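PDB 2RCI: type-2Ba cytolytic delta-endotoxin from Bacillus thuringiensis serovar israelensis, which probably kills the larvae of dipteran insects by making pores in the epithelial cell membrane of the midgut. Local coordinates for residues A[76-81]-A[104-109]; A[13-18]-A[93-98]; A[42-47]-A[62-67]; A[26-31]-A[137-142]. One frame throughout, in Å; residues are numbered along the deposited sequence. Where two conformers were deposited one is given.

How the contacts relate
The four contacts sample both helix layers and the sheet between them. Contact 1 joins helices 74-89 and 96-110, which lie on one side of the sheet. Contact 2 uses the start of helix 96-110 and fastens it to strand 11-15; its centre is about 17 Å from that of contact 1. Contact 4 lies across the sheet, where helix 21-31 packs on strand 132-142. This strand pairs in parallel with strand 11-15, and Tyr15 N to Ser141 O, 2.8 Å, is a probable hydrogen bond between contacts 2 and 4. Contact 3 places helix 44-53 against strand 57-64, with its centre about 15 Å from that of contact 4.

Contact 1. Residues A[76-81]-A[104-109]; sequences VMISQI and SAITNT
Ile78, Ile81 and Ile106 share one first torsion. In each, CG1 lies opposite the carbonyl carbon and CG2 opposite the backbone N, with chi1 -71° in both Ile78 and Ile81. This turns the CG2 methyls of Ile78 and Ile81 to the methyl groups of Ile106. Ile106 CG2 reaches in between them, 3.9 Å from Ile78 CG2 and 3.9 Å from Ile81 CG2. The Ile78 and Ile106 side chains run side by side, pointing opposite ways. The second branch of Ile106 runs on to Ile81, where its CD1 lies 3.8 Å from Ile81 CG2. Ile78 extends its CD1 to Thr107 and stops 3.7 Å from Thr107 OG1. This hydroxyl is turned back to its own helix and is hydrogen-bonded to Val103 O, so it meets Ile78 as part of a packing surface. Ile78 and Ile106 are also the nearest backbone pair, with CA atoms 6.2 Å apart. Phe110 packs on both Ile78 and Ile81, and Ile174 touches Ile78 and Thr107. The axes of the two short helix segments approach to 9.7 Å, at 134° between their directions, closer to antiparallel than to parallel. This is aliphatic packing between two successive helices, 74-89 and 96-110, which form one helix layer of the cytolytic toxin's alpha/beta fold.

Contact 2. Residues A[13-18]-A[93-98]; sequences IFYVEP and INSANF
Tyr15 and Phe98 are the closest backbone pair, with CA atoms 6.9 Å apart. Tyr15 ends strand 11-15. Phe98 lies in the first turn of a helix that starts after the N-cap residue Ser95. The Tyr15 side chain bridges the gap. Its CG stands opposite the backbone N, chi1 -165°, and the ring lies alongside the helix start. Phe98 CB sits over a face of this ring, 4.0 Å from the ring centroid, a CH-pi contact. Phe98 CA lies over a face too, displaced to the rim. Beyond CB, the Phe98 ring turns its edge to the face of Tyr15. The ring planes meet at 72° with centroids 5.7 Å apart, a T-shaped pair. At the far end Tyr15 OH is 2.9 Å from Ser95 OG. Ser95 OG may donate here, but its proton has another acceptor within reach, so the bond is not settled. Ser95 OG also accepts from Phe98 N at 3.0 Å, with a nearly straight angle of 168°. The phenol oxygen thus lies against the capping group of the helix. Asn97 adds its CB, 3.5 Å from Tyr15 OH. Around the contact, Tyr15 pairs through its backbone with Ser141 and Gln143 near the end of strand 132-142. Phe98 packs on Ile142 of that strand, and Ser101 of helix 96-110 touches Tyr15. The start of this helix thus packs against strand 11-15 and its parallel neighbour.

Contact 3. Residues A[42-47]-A[62-67]; sequences FNFEKA and TINQSV
Phe44 reaches from the first turn of its helix to Asn64 and Thr62. Its CB points toward the strand, and the ring follows with CG opposite the backbone N, chi1 -173°. Ring atom CG, next along, is 4.0 Å from Asn64 CB. From there the two sides of the ring part company. On one side CD2 meets the amide of Asn64, with ND2 3.4 Å away, and CE2 lies 3.6 Å from Asn64 CB. On the other side CD1 and then CE1 approach the backbone, CE1 being 3.5 Å from Ile63 O. At the tip CZ is 3.7 Å from Thr62 CB, which arrives at the ring edge in the ring plane. Asn64 comes over a face instead. Its CB is 3.7 Å from the ring centroid and 15° off the ring normal, a CH-pi contact. The Asn64 amide is inclined 34° to the ring, so the two flat groups are neither stacked nor perpendicular. Two residues of one strand therefore hold the ring at a face and at its edge. Phe44 follows the N-cap residue Asn43, whose OD1 accepts from Lys46 N at 2.9 Å. The contact lies at the surface. Asn64 also touches Lys183 and Lys185 on strand 177-192, which pairs antiparallel with strand 57-64. Ile63 points away from Phe44 and packs on Ile84 and Val88 of helix 74-89. The strand therefore lies between helix 44-53 and helix 74-89, and Phe44 fastens the start of the former to it.

Contact 4. Residues A[26-31]-A[137-142]; sequences RLTNTF and KILFSI
A water molecule bridges Thr28 of the helix and Ser141 of the strand. It gives a hydrogen to Thr28 OG1 at 3.2 Å. It lies 2.8 Å from Ser141 OG, a bond of undecided direction. Ser141 was modelled in two conformers, so this link is tentative. The water also gives a weak bond to Leu139 O, 3.3 Å away. Thr28 OG1 has a further hydrogen bond to Ala24 O, one turn back in its own helix. The torsion of Thr28 suits this double use: OG1 is beside the backbone N, chi1 -63°, where it can reach both the preceding turn and the water. The buried hydroxyl is thus held from the helix and from the water. Leu139 provides the apolar part. Its CG lies opposite the backbone N; both methyls meet Thr28, and CD1 also reaches Phe31. CD2 presses on the hydroxyl of Thr28, 3.2 Å from OG1, a tight contact. CD1 lies 4.0 Å from Thr28 CA and the same distance, 4.0 Å, from Phe31 CB. The Leu139 side chain passes Thr28 at a slant. The axes of the helix and strand segments run at 152° to each other, roughly antiparallel. Leu139 and Ser141 point to this helix, while Phe140 points away and packs on Ala105 of helix 96-110. Strand 132-142 thus has a helix on each face, as expected of the sheet between two helix layers in this cytolytic toxin fold.

Contact 1. Residues A[76-81]-A[104-109]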
loop_
_atom_site.group_PDB
_atom_site.type_symbol
_atom_site.label_atom_id
_atom_site.label_comp_id
_atom_site.label_asym_id
_atom_site.label_seq_id
_atom_site.Cartn_x
_atom_site.Cartn_y
_atom_site.Cartn_z
ATOM N N VAL A 76 6.009 -8.886 -13.498
ATOM C CA VAL A 76 5.178 -8.088 -14.424
ATOM C C VAL A 76 4.040 -7.416 -13.645
ATOM O O VAL A 76 3.706 -6.246 -13.871
ATOM C CB VAL A 76 4.686 -8.977 -15.587
ATOM C CG1 VAL A 76 3.724 -8.235 -16.504
ATOM C CG2 VAL A 76 5.927 -9.486 -16.375
ATOM N N MET A 77 3.472 -8.160 -12.700
ATOM C CA MET A 77 2.443 -7.612 -11.814
ATOM C C MET A 77 2.963 -6.431 -10.992
ATOM O O MET A 77 2.298 -5.394 -10.883
ATOM C CB MET A 77 1.902 -8.685 -10.872
ATOM C CG MET A 77 0.836 -8.143 -9.940
ATOM S SD MET A 77 -0.093 -9.456 -9.140
ATOM C CE MET A 77 1.190 -10.459 -8.384
ATOM N N ILE A 78 4.157 -6.602 -10.429
ATOM C CA ILE A 78 4.819 -5.557 -9.626
ATOM C C ILE A 78 5.033 -4.295 -10.464
ATOM O O ILE A 78 4.783 -3.183 -9.975
ATOM C CB ILE A 78 6.155 -6.094 -9.021
ATOM C CG1 ILE A 78 5.854 -7.113 -7.901
ATOM C CG2 ILE A 78 7.033 -4.930 -8.486
ATOM C CD1 ILE A 78 7.088 -7.962 -7.485
ATOM N N SER A 79 5.522 -4.469 -11.697
ATOM C CA SER A 79 5.723 -3.338 -12.635
ATOM C C SER A 79 4.413 -2.598 -12.936
ATOM O O SER A 79 4.384 -1.355 -12.950
ATOM C CB SER A 79 6.349 -3.809 -13.940
ATOM O OG SER A 79 7.621 -4.387 -13.692
ATOM N N GLN A 80 3.354 -3.370 -13.205
ATOM C CA GLN A 80 2.025 -2.799 -13.401
ATOM C C GLN A 80 1.564 -1.990 -12.196
ATOM O O GLN A 80 1.082 -0.864 -12.360
ATOM C CB GLN A 80 0.988 -3.874 -13.778
ATOM C CG GLN A 80 1.152 -4.321 -15.232
ATOM C CD GLN A 80 0.094 -5.330 -15.707
ATOM O OE1 GLN A 80 0.343 -6.100 -16.639
ATOM N NE2 GLN A 80 -1.070 -5.321 -15.085
ATOM N N ILE A 81 1.753 -2.531 -10.997
ATOM C CA ILE A 81 1.277 -1.829 -9.777
ATOM C C ILE A 81 2.118 -0.570 -9.509
ATOM O O ILE A 81 1.584 0.442 -9.087
ATOM C CB ILE A 81 1.204 -2.799 -8.588
ATOM C CG1 ILE A 81 0.021 -3.755 -8.834
ATOM C CG2 ILE A 81 1.083 -2.061 -7.246
ATOM C CD1 ILE A 81 -0.019 -4.975 -7.945
ATOM N N SER A 104 10.276 -1.872 -3.575
ATOM C CA SER A 104 10.580 -2.846 -2.520
ATOM C C SER A 104 9.308 -3.210 -1.746
ATOM O O SER A 104 9.053 -4.392 -1.431
ATOM C CB SER A 104 11.637 -2.293 -1.552
ATOM O OG SER A 104 11.853 -3.199 -0.486
ATOM N N ALA A 105 8.533 -2.194 -1.399
ATOM C CA ALA A 105 7.253 -2.413 -0.680
ATOM C C ALA A 105 6.257 -3.227 -1.516
ATOM O O ALA A 105 5.631 -4.145 -0.974
ATOM C CB ALA A 105 6.639 -1.098 -0.217
ATOM N N ILE A 106 6.114 -2.917 -2.811
ATOM C CA ILE A 106 5.244 -3.728 -3.696
ATOM C C ILE A 106 5.768 -5.179 -3.797
ATOM O O ILE A 106 4.991 -6.133 -3.733
ATOM C CB ILE A 106 5.061 -3.123 -5.097
ATOM C CG1 ILE A 106 4.467 -1.705 -5.059
ATOM C CG2 ILE A 106 4.189 -4.081 -6.024
ATOM C CD1 ILE A 106 4.670 -1.001 -6.452
ATOM N N THR A 107 7.085 -5.346 -3.931
ATOM C CA THR A 107 7.689 -6.685 -4.005
ATOM C C THR A 107 7.407 -7.516 -2.752
ATOM O O THR A 107 7.055 -8.701 -2.847
ATOM C CB THR A 107 9.201 -6.584 -4.267
ATOM O OG1 THR A 107 9.380 -5.881 -5.488
ATOM C CG2 THR A 107 9.841 -7.990 -4.377
ATOM N N ASN A 108 7.530 -6.887 -1.580
ATOM C CA ASN A 108 7.220 -7.555 -0.327
ATOM C C ASN A 108 5.720 -7.783 -0.062
ATOM O O ASN A 108 5.353 -8.467 0.903
ATOM C CB ASN A 108 7.901 -6.802 0.829
ATOM C CG ASN A 108 9.405 -6.960 0.785
ATOM O OD1 ASN A 108 9.892 -7.972 0.330
ATOM N ND2 ASN A 108 10.144 -5.950 1.247
ATOM N N THR A 109 4.871 -7.296 -0.959
ATOM C CA THR A 109 3.419 -7.534 -0.865
ATOM C C THR A 109 3.112 -8.951 -1.389
ATOM O O THR A 109 2.158 -9.584 -0.950
ATOM C CB THR A 109 2.659 -6.485 -1.703
ATOM O OG1 THR A 109 2.852 -5.179 -1.132
ATOM C CG2 THR A 109 1.126 -6.802 -1.817
#

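Contact 2. Residues A[13-18]-A[93-98]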
loop_
_atom_site.group_PDB
_atom_site.type_symbol
_atom_site.label_atom_id
_atom_site.label_comp_id
_atom_site.label_asym_id
_atom_site.label_seq_id
_atom_site.Cartn_x
_atom_site.Cartn_y
_atom_site.Cartn_z
ATOM N N ILE A 13 6.080 3.074 5.649
ATOM C CA ILE A 13 7.313 3.414 4.947
ATOM C C ILE A 13 7.420 4.944 4.905
ATOM O O ILE A 13 6.628 5.631 4.235
ATOM C CB ILE A 13 7.346 2.781 3.539
ATOM C CG1 ILE A 13 7.361 1.254 3.650
ATOM C CG2 ILE A 13 8.562 3.255 2.715
ATOM C CD1 ILE A 13 6.532 0.627 2.623
ATOM N N PHE A 14 8.392 5.462 5.649
ATOM C CA PHE A 14 8.551 6.890 5.810
ATOM C C PHE A 14 9.640 7.286 4.827
ATOM O O PHE A 14 10.743 6.704 4.832
ATOM C CB PHE A 14 8.959 7.250 7.258
ATOM C CG PHE A 14 7.887 6.993 8.313
ATOM C CD1 PHE A 14 7.227 8.046 8.917
ATOM C CD2 PHE A 14 7.622 5.695 8.765
ATOM C CE1 PHE A 14 6.254 7.827 9.920
ATOM C CE2 PHE A 14 6.645 5.452 9.754
ATOM C CZ PHE A 14 5.966 6.526 10.325
ATOM N N TYR A 15 9.307 8.189 3.919
ATOM C CA TYR A 15 10.311 8.824 3.093
ATOM C C TYR A 15 10.168 10.331 3.330
ATOM O O TYR A 15 9.599 11.057 2.521
ATOM C CB TYR A 15 10.134 8.426 1.627
ATOM C CG TYR A 15 11.336 8.738 0.774
ATOM C CD1 TYR A 15 12.342 7.788 0.584
ATOM C CD2 TYR A 15 11.457 9.977 0.122
ATOM C CE1 TYR A 15 13.459 8.073 -0.212
ATOM C CE2 TYR A 15 12.580 10.266 -0.667
ATOM C CZ TYR A 15 13.572 9.327 -0.827
ATOM O OH TYR A 15 14.702 9.607 -1.621
ATOM N N VAL A 16 10.668 10.784 4.485
ATOM C CA VAL A 16 10.534 12.193 4.902
ATOM C C VAL A 16 11.834 12.652 5.589
ATOM O O VAL A 16 12.604 11.817 6.095
ATOM C CB VAL A 16 9.315 12.413 5.897
ATOM C CG1 VAL A 16 7.985 11.886 5.300
ATOM C CG2 VAL A 16 9.580 11.725 7.251
ATOM N N GLU A 17 12.068 13.963 5.610
ATOM C CA GLU A 17 13.142 14.543 6.428
ATOM C C GLU A 17 12.810 14.381 7.916
ATOM O O GLU A 17 11.653 14.428 8.297
ATOM C CB GLU A 17 13.312 16.033 6.096
ATOM C CG GLU A 17 13.758 16.335 4.664
ATOM C CD GLU A 17 13.932 17.843 4.433
ATOM O OE1 GLU A 17 14.796 18.458 5.101
ATOM O OE2 GLU A 17 13.207 18.410 3.601
ATOM N N PRO A 18 13.840 14.202 8.774
ATOM C CA PRO A 18 13.602 13.955 10.203
ATOM C C PRO A 18 12.751 15.043 10.869
ATOM O O PRO A 18 11.956 14.736 11.747
ATOM C CB PRO A 18 15.015 13.924 10.805
ATOM C CG PRO A 18 15.908 13.589 9.678
ATOM C CD PRO A 18 15.278 14.205 8.438
ATOM N N ILE A 93 7.286 12.476 -8.424
ATOM C CA ILE A 93 8.463 12.363 -7.569
ATOM C C ILE A 93 9.597 11.785 -8.426
ATOM O O ILE A 93 9.524 10.639 -8.888
ATOM C CB ILE A 93 8.255 11.455 -6.323
ATOM C CG1 ILE A 93 6.936 11.757 -5.569
ATOM C CG2 ILE A 93 9.510 11.501 -5.387
ATOM C CD1 ILE A 93 6.711 13.213 -5.185
ATOM N N ASN A 94 10.617 12.597 -8.643
ATOM C CA ASN A 94 11.745 12.261 -9.518
ATOM C C ASN A 94 12.754 11.281 -8.884
ATOM O O ASN A 94 13.445 10.554 -9.611
ATOM C CB ASN A 94 12.433 13.556 -10.025
ATOM C CG ASN A 94 11.551 14.352 -10.996
ATOM O OD1 ASN A 94 11.141 15.493 -10.719
ATOM N ND2 ASN A 94 11.210 13.734 -12.103
ATOM N N SER A 95 12.807 11.237 -7.546
ATOM C CA SER A 95 13.790 10.452 -6.788
ATOM C C SER A 95 13.756 8.943 -7.068
ATOM O O SER A 95 12.758 8.272 -6.847
ATOM C CB SER A 95 13.659 10.686 -5.284
ATOM O OG SER A 95 14.445 9.736 -4.555
ATOM N N ALA A 96 14.867 8.446 -7.599
ATOM C CA ALA A 96 15.071 7.002 -7.794
ATOM C C ALA A 96 14.968 6.239 -6.475
ATOM O O ALA A 96 14.434 5.132 -6.422
ATOM C CB ALA A 96 16.462 6.745 -8.474
ATOM N N ASN A 97 15.465 6.834 -5.393
ATOM C CA ASN A 97 15.409 6.171 -4.122
ATOM C C ASN A 97 13.965 6.097 -3.598
ATOM O O ASN A 97 13.600 5.091 -3.004
ATOM C CB ASN A 97 16.276 6.897 -3.086
ATOM C CG ASN A 97 17.782 6.686 -3.346
ATOM O OD1 ASN A 97 18.308 5.614 -3.090
ATOM N ND2 ASN A 97 18.442 7.705 -3.842
ATOM N N PHE A 98 13.191 7.163 -3.778
ATOM C CA PHE A 98 11.772 7.077 -3.386
ATOM C C PHE A 98 11.123 5.907 -4.130
ATOM O O PHE A 98 10.460 5.038 -3.528
ATOM C CB PHE A 98 10.988 8.359 -3.698
ATOM C CG PHE A 98 9.509 8.149 -3.623
ATOM C CD1 PHE A 98 8.899 7.962 -2.388
ATOM C CD2 PHE A 98 8.742 8.056 -4.799
ATOM C CE1 PHE A 98 7.501 7.710 -2.294
ATOM C CE2 PHE A 98 7.351 7.826 -4.722
ATOM C CZ PHE A 98 6.742 7.629 -3.482
#

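Contact 3. Residues A[42-47]-A[62-67]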
loop_
_atom_site.group_PDB
_atom_site.type_symbol
_atom_site.label_atom_id
_atom_site.label_comp_id
_atom_site.label_asym_id
_atom_site.label_seq_id
_atom_site.Cartn_x
_atom_site.Cartn_y
_atom_site.Cartn_z
ATOM N N PHE A 42 -9.083 -2.527 4.907
ATOM C CA PHE A 42 -9.040 -1.076 4.764
ATOM C C PHE A 42 -10.377 -0.638 4.192
ATOM O O PHE A 42 -10.874 -1.223 3.211
ATOM C CB PHE A 42 -7.889 -0.747 3.815
ATOM C CG PHE A 42 -7.695 0.723 3.533
ATOM C CD1 PHE A 42 -7.032 1.545 4.427
ATOM C CD2 PHE A 42 -8.143 1.261 2.331
ATOM C CE1 PHE A 42 -6.824 2.921 4.129
ATOM C CE2 PHE A 42 -7.956 2.607 2.043
ATOM C CZ PHE A 42 -7.287 3.426 2.944
ATOM N N ASN A 43 -10.993 0.348 4.833
ATOM C CA ASN A 43 -12.268 0.872 4.389
ATOM C C ASN A 43 -12.050 2.174 3.608
ATOM O O ASN A 43 -11.681 3.214 4.182
ATOM C CB ASN A 43 -13.212 1.053 5.601
ATOM C CG ASN A 43 -14.645 1.379 5.193
ATOM O OD1 ASN A 43 -14.908 2.369 4.543
ATOM N ND2 ASN A 43 -15.581 0.544 5.619
ATOM N N PHE A 44 -12.248 2.098 2.300
ATOM C CA PHE A 44 -12.054 3.245 1.383
ATOM C C PHE A 44 -12.929 4.444 1.746
ATOM O O PHE A 44 -12.471 5.612 1.762
ATOM C CB PHE A 44 -12.350 2.779 -0.048
ATOM C CG PHE A 44 -12.021 3.797 -1.115
ATOM C CD1 PHE A 44 -10.712 4.230 -1.304
ATOM C CD2 PHE A 44 -13.026 4.275 -1.959
ATOM C CE1 PHE A 44 -10.412 5.147 -2.295
ATOM C CE2 PHE A 44 -12.756 5.186 -2.946
ATOM C CZ PHE A 44 -11.432 5.625 -3.129
ATOM N N GLU A 45 -14.203 4.157 2.024
ATOM C CA GLU A 45 -15.160 5.203 2.346
ATOM C C GLU A 45 -14.688 5.930 3.601
ATOM O O GLU A 45 -14.693 7.149 3.651
ATOM C CB GLU A 45 -16.544 4.597 2.575
ATOM C CG GLU A 45 -17.572 5.601 3.098
ATOM C CD GLU A 45 -18.876 4.952 3.591
ATOM O OE1 GLU A 45 -19.006 3.716 3.550
ATOM O OE2 GLU A 45 -19.775 5.701 4.043
ATOM N N LYS A 46 -14.295 5.161 4.615
ATOM C CA LYS A 46 -13.794 5.765 5.860
ATOM C C LYS A 46 -12.491 6.545 5.650
ATOM O O LYS A 46 -12.299 7.627 6.233
ATOM C CB LYS A 46 -13.614 4.681 6.943
ATOM C CG LYS A 46 -13.056 5.202 8.282
ATOM C CD LYS A 46 -14.110 5.938 9.099
ATOM C CE LYS A 46 -13.532 6.411 10.440
ATOM N NZ LYS A 46 -14.494 7.313 11.129
ATOM N N ALA A 47 -11.583 5.992 4.845
ATOM C CA ALA A 47 -10.339 6.698 4.532
ATOM C C ALA A 47 -10.626 8.040 3.856
ATOM O O ALA A 47 -10.012 9.046 4.175
ATOM C CB ALA A 47 -9.407 5.834 3.672
ATOM N N THR A 62 -7.058 8.685 -6.225
ATOM C CA THR A 62 -7.702 7.566 -5.562
ATOM C C THR A 62 -7.806 6.407 -6.539
ATOM O O THR A 62 -7.733 6.598 -7.765
ATOM C CB THR A 62 -9.182 7.864 -5.113
ATOM O OG1 THR A 62 -10.006 8.053 -6.276
ATOM C CG2 THR A 62 -9.300 9.075 -4.185
ATOM N N ILE A 63 -7.973 5.215 -5.970
ATOM C CA ILE A 63 -8.361 4.017 -6.718
ATOM C C ILE A 63 -9.125 3.085 -5.777
ATOM O O ILE A 63 -8.848 3.014 -4.589
ATOM C CB ILE A 63 -7.158 3.265 -7.333
ATOM C CG1 ILE A 63 -7.662 2.139 -8.251
ATOM C CG2 ILE A 63 -6.249 2.717 -6.215
ATOM C CD1 ILE A 63 -6.608 1.668 -9.263
ATOM N N ASN A 64 -10.098 2.362 -6.329
ATOM C CA ASN A 64 -10.904 1.440 -5.552
ATOM C C ASN A 64 -11.494 0.456 -6.545
ATOM O O ASN A 64 -12.664 0.558 -6.916
ATOM C CB ASN A 64 -12.023 2.190 -4.781
ATOM C CG ASN A 64 -12.946 1.259 -4.000
ATOM O OD1 ASN A 64 -12.558 0.163 -3.564
ATOM N ND2 ASN A 64 -14.207 1.700 -3.813
ATOM N N GLN A 65 -10.667 -0.493 -6.982
ATOM C CA GLN A 65 -11.104 -1.473 -7.973
ATOM C C GLN A 65 -10.087 -2.575 -8.149
ATOM O O GLN A 65 -8.946 -2.470 -7.694
ATOM C CB GLN A 65 -11.301 -0.795 -9.330
ATOM C CG GLN A 65 -9.971 -0.336 -9.961
ATOM C CD GLN A 65 -10.149 0.147 -11.376
ATOM O OE1 GLN A 65 -10.709 1.209 -11.596
ATOM N NE2 GLN A 65 -9.678 -0.629 -12.339
ATOM N N SER A 66 -10.499 -3.615 -8.878
ATOM C CA SER A 66 -9.581 -4.692 -9.236
ATOM C C SER A 66 -8.568 -4.190 -10.265
ATOM O O SER A 66 -8.902 -3.422 -11.177
ATOM C CB SER A 66 -10.389 -5.882 -9.754
ATOM O OG SER A 66 -11.171 -6.411 -8.679
ATOM N N VAL A 67 -7.320 -4.622 -10.107
ATOM C CA VAL A 67 -6.250 -4.125 -10.948
ATOM C C VAL A 67 -5.512 -5.245 -11.658
ATOM O O VAL A 67 -4.842 -5.007 -12.664
ATOM C CB VAL A 67 -5.240 -3.199 -10.166
ATOM C CG1 VAL A 67 -5.903 -1.884 -9.743
ATOM C CG2 VAL A 67 -4.581 -3.933 -8.978
#

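Contact 4. Residues A[26-31]-A[137-142]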
loop_
_atom_site.group_PDB
_atom_site.type_symbol
_atom_site.label_atom_id
_atom_site.label_comp_id
_atom_site.label_asym_id
_atom_site.label_seq_id
_atom_site.Cartn_x
_atom_site.Cartn_y
_atom_site.Cartn_z
ATOM N N ARG A 26 1.666 11.640 12.942
ATOM C CA ARG A 26 0.301 12.101 13.218
ATOM C C ARG A 26 -0.653 11.550 12.141
ATOM O O ARG A 26 -1.692 10.932 12.455
ATOM C CB ARG A 26 0.228 13.640 13.241
ATOM C CG ARG A 26 -1.202 14.137 13.557
ATOM C CD ARG A 26 -1.317 15.623 13.637
ATOM N NE ARG A 26 -1.188 16.295 12.347
ATOM C CZ ARG A 26 -0.118 16.981 11.972
ATOM N NH1 ARG A 26 0.947 17.083 12.778
ATOM N NH2 ARG A 26 -0.107 17.576 10.793
ATOM N N LEU A 27 -0.261 11.759 10.878
ATOM C CA LEU A 27 -1.103 11.384 9.727
ATOM C C LEU A 27 -1.248 9.869 9.568
ATOM O O LEU A 27 -2.316 9.380 9.263
ATOM C CB LEU A 27 -0.628 12.064 8.446
ATOM C CG LEU A 27 -0.661 13.613 8.434
ATOM C CD1 LEU A 27 0.037 14.204 7.199
ATOM C CD2 LEU A 27 -2.098 14.187 8.563
ATOM N N THR A 28 -0.167 9.134 9.802
ATOM C CA THR A 28 -0.203 7.672 9.828
ATOM C C THR A 28 -1.159 7.198 10.935
ATOM O O THR A 28 -2.017 6.348 10.698
ATOM C CB THR A 28 1.231 7.125 10.000
ATOM O OG1 THR A 28 2.006 7.518 8.858
ATOM C CG2 THR A 28 1.247 5.585 10.144
ATOM N N ASN A 29 -1.035 7.774 12.138
ATOM C CA ASN A 29 -1.971 7.465 13.232
ATOM C C ASN A 29 -3.433 7.700 12.849
ATOM O O ASN A 29 -4.308 6.901 13.183
ATOM C CB ASN A 29 -1.648 8.281 14.498
ATOM C CG ASN A 29 -0.477 7.720 15.282
ATOM O OD1 ASN A 29 0.013 6.625 15.000
ATOM N ND2 ASN A 29 -0.032 8.466 16.296
ATOM N N THR A 30 -3.677 8.796 12.138
ATOM C CA THR A 30 -5.032 9.216 11.764
ATOM C C THR A 30 -5.688 8.177 10.845
ATOM O O THR A 30 -6.863 7.846 11.007
ATOM C CB THR A 30 -5.013 10.616 11.123
ATOM O OG1 THR A 30 -4.512 11.555 12.081
ATOM C CG2 THR A 30 -6.412 11.060 10.718
ATOM N N PHE A 31 -4.906 7.640 9.910
ATOM C CA PHE A 31 -5.409 6.606 9.005
ATOM C C PHE A 31 -5.621 5.208 9.566
ATOM O O PHE A 31 -6.269 4.390 8.917
ATOM C CB PHE A 31 -4.639 6.588 7.686
ATOM C CG PHE A 31 -4.992 7.725 6.814
ATOM C CD1 PHE A 31 -4.208 8.873 6.797
ATOM C CD2 PHE A 31 -6.175 7.690 6.063
ATOM C CE1 PHE A 31 -4.588 9.966 6.014
ATOM C CE2 PHE A 31 -6.554 8.755 5.291
ATOM C CZ PHE A 31 -5.762 9.898 5.247
ATOM N N LYS A 137 -1.392 -4.347 3.652
ATOM C CA LYS A 137 -1.566 -2.893 3.808
ATOM C C LYS A 137 -0.250 -2.186 3.980
ATOM O O LYS A 137 0.597 -2.620 4.765
ATOM C CB LYS A 137 -2.474 -2.558 4.982
ATOM C CG LYS A 137 -3.918 -3.034 4.757
ATOM C CD LYS A 137 -4.816 -2.698 5.954
ATOM C CE LYS A 137 -4.476 -3.490 7.259
ATOM N NZ LYS A 137 -4.175 -4.943 7.120
ATOM N N ILE A 138 -0.103 -1.094 3.231
ATOM C CA ILE A 138 1.127 -0.300 3.211
ATOM C C ILE A 138 0.725 1.159 3.433
ATOM O O ILE A 138 -0.358 1.576 2.997
ATOM C CB ILE A 138 1.810 -0.369 1.839
ATOM C CG1 ILE A 138 2.162 -1.823 1.458
ATOM C CG2 ILE A 138 3.079 0.507 1.824
ATOM C CD1 ILE A 138 2.533 -1.983 -0.041
ATOM N N LEU A 139 1.562 1.927 4.118
ATOM C CA LEU A 139 1.298 3.380 4.238
ATOM C C LEU A 139 2.588 4.148 4.017
ATOM O O LEU A 139 3.541 4.049 4.822
ATOM C CB LEU A 139 0.652 3.751 5.580
ATOM C CG LEU A 139 0.095 5.188 5.732
ATOM C CD1 LEU A 139 -1.018 5.260 6.767
ATOM C CD2 LEU A 139 1.196 6.234 6.002
ATOM N N PHE A 140 2.617 4.917 2.928
ATOM C CA PHE A 140 3.749 5.786 2.641
ATOM C C PHE A 140 3.528 7.208 3.139
ATOM O O PHE A 140 2.450 7.792 2.895
ATOM C CB PHE A 140 3.988 5.914 1.130
ATOM C CG PHE A 140 4.324 4.632 0.446
ATOM C CD1 PHE A 140 5.635 4.158 0.442
ATOM C CD2 PHE A 140 3.339 3.924 -0.247
ATOM C CE1 PHE A 140 5.962 2.937 -0.199
ATOM C CE2 PHE A 140 3.648 2.716 -0.911
ATOM C CZ PHE A 140 4.973 2.232 -0.897
ATOM N N SER A 141 4.524 7.745 3.846
ATOM C CA SER A 141 4.590 9.183 4.105
ATOM C C SER A 141 5.729 9.733 3.252
ATOM O O SER A 141 6.812 9.152 3.201
ATOM C CB SER A 141 4.820 9.476 5.587
ATOM O OG SER A 141 3.769 8.953 6.391
ATOM N N ILE A 142 5.482 10.844 2.568
ATOM C CA ILE A 142 6.416 11.261 1.556
ATOM C C ILE A 142 6.607 12.762 1.636
ATOM O O ILE A 142 5.643 13.526 1.595
ATOM C CB ILE A 142 5.890 10.898 0.139
ATOM C CG1 ILE A 142 5.418 9.438 0.116
ATOM C CG2 ILE A 142 6.984 11.192 -0.931
ATOM C CD1 ILE A 142 4.384 9.138 -1.007
HETATM O O HOH W 1 4.420 6.329 7.066
#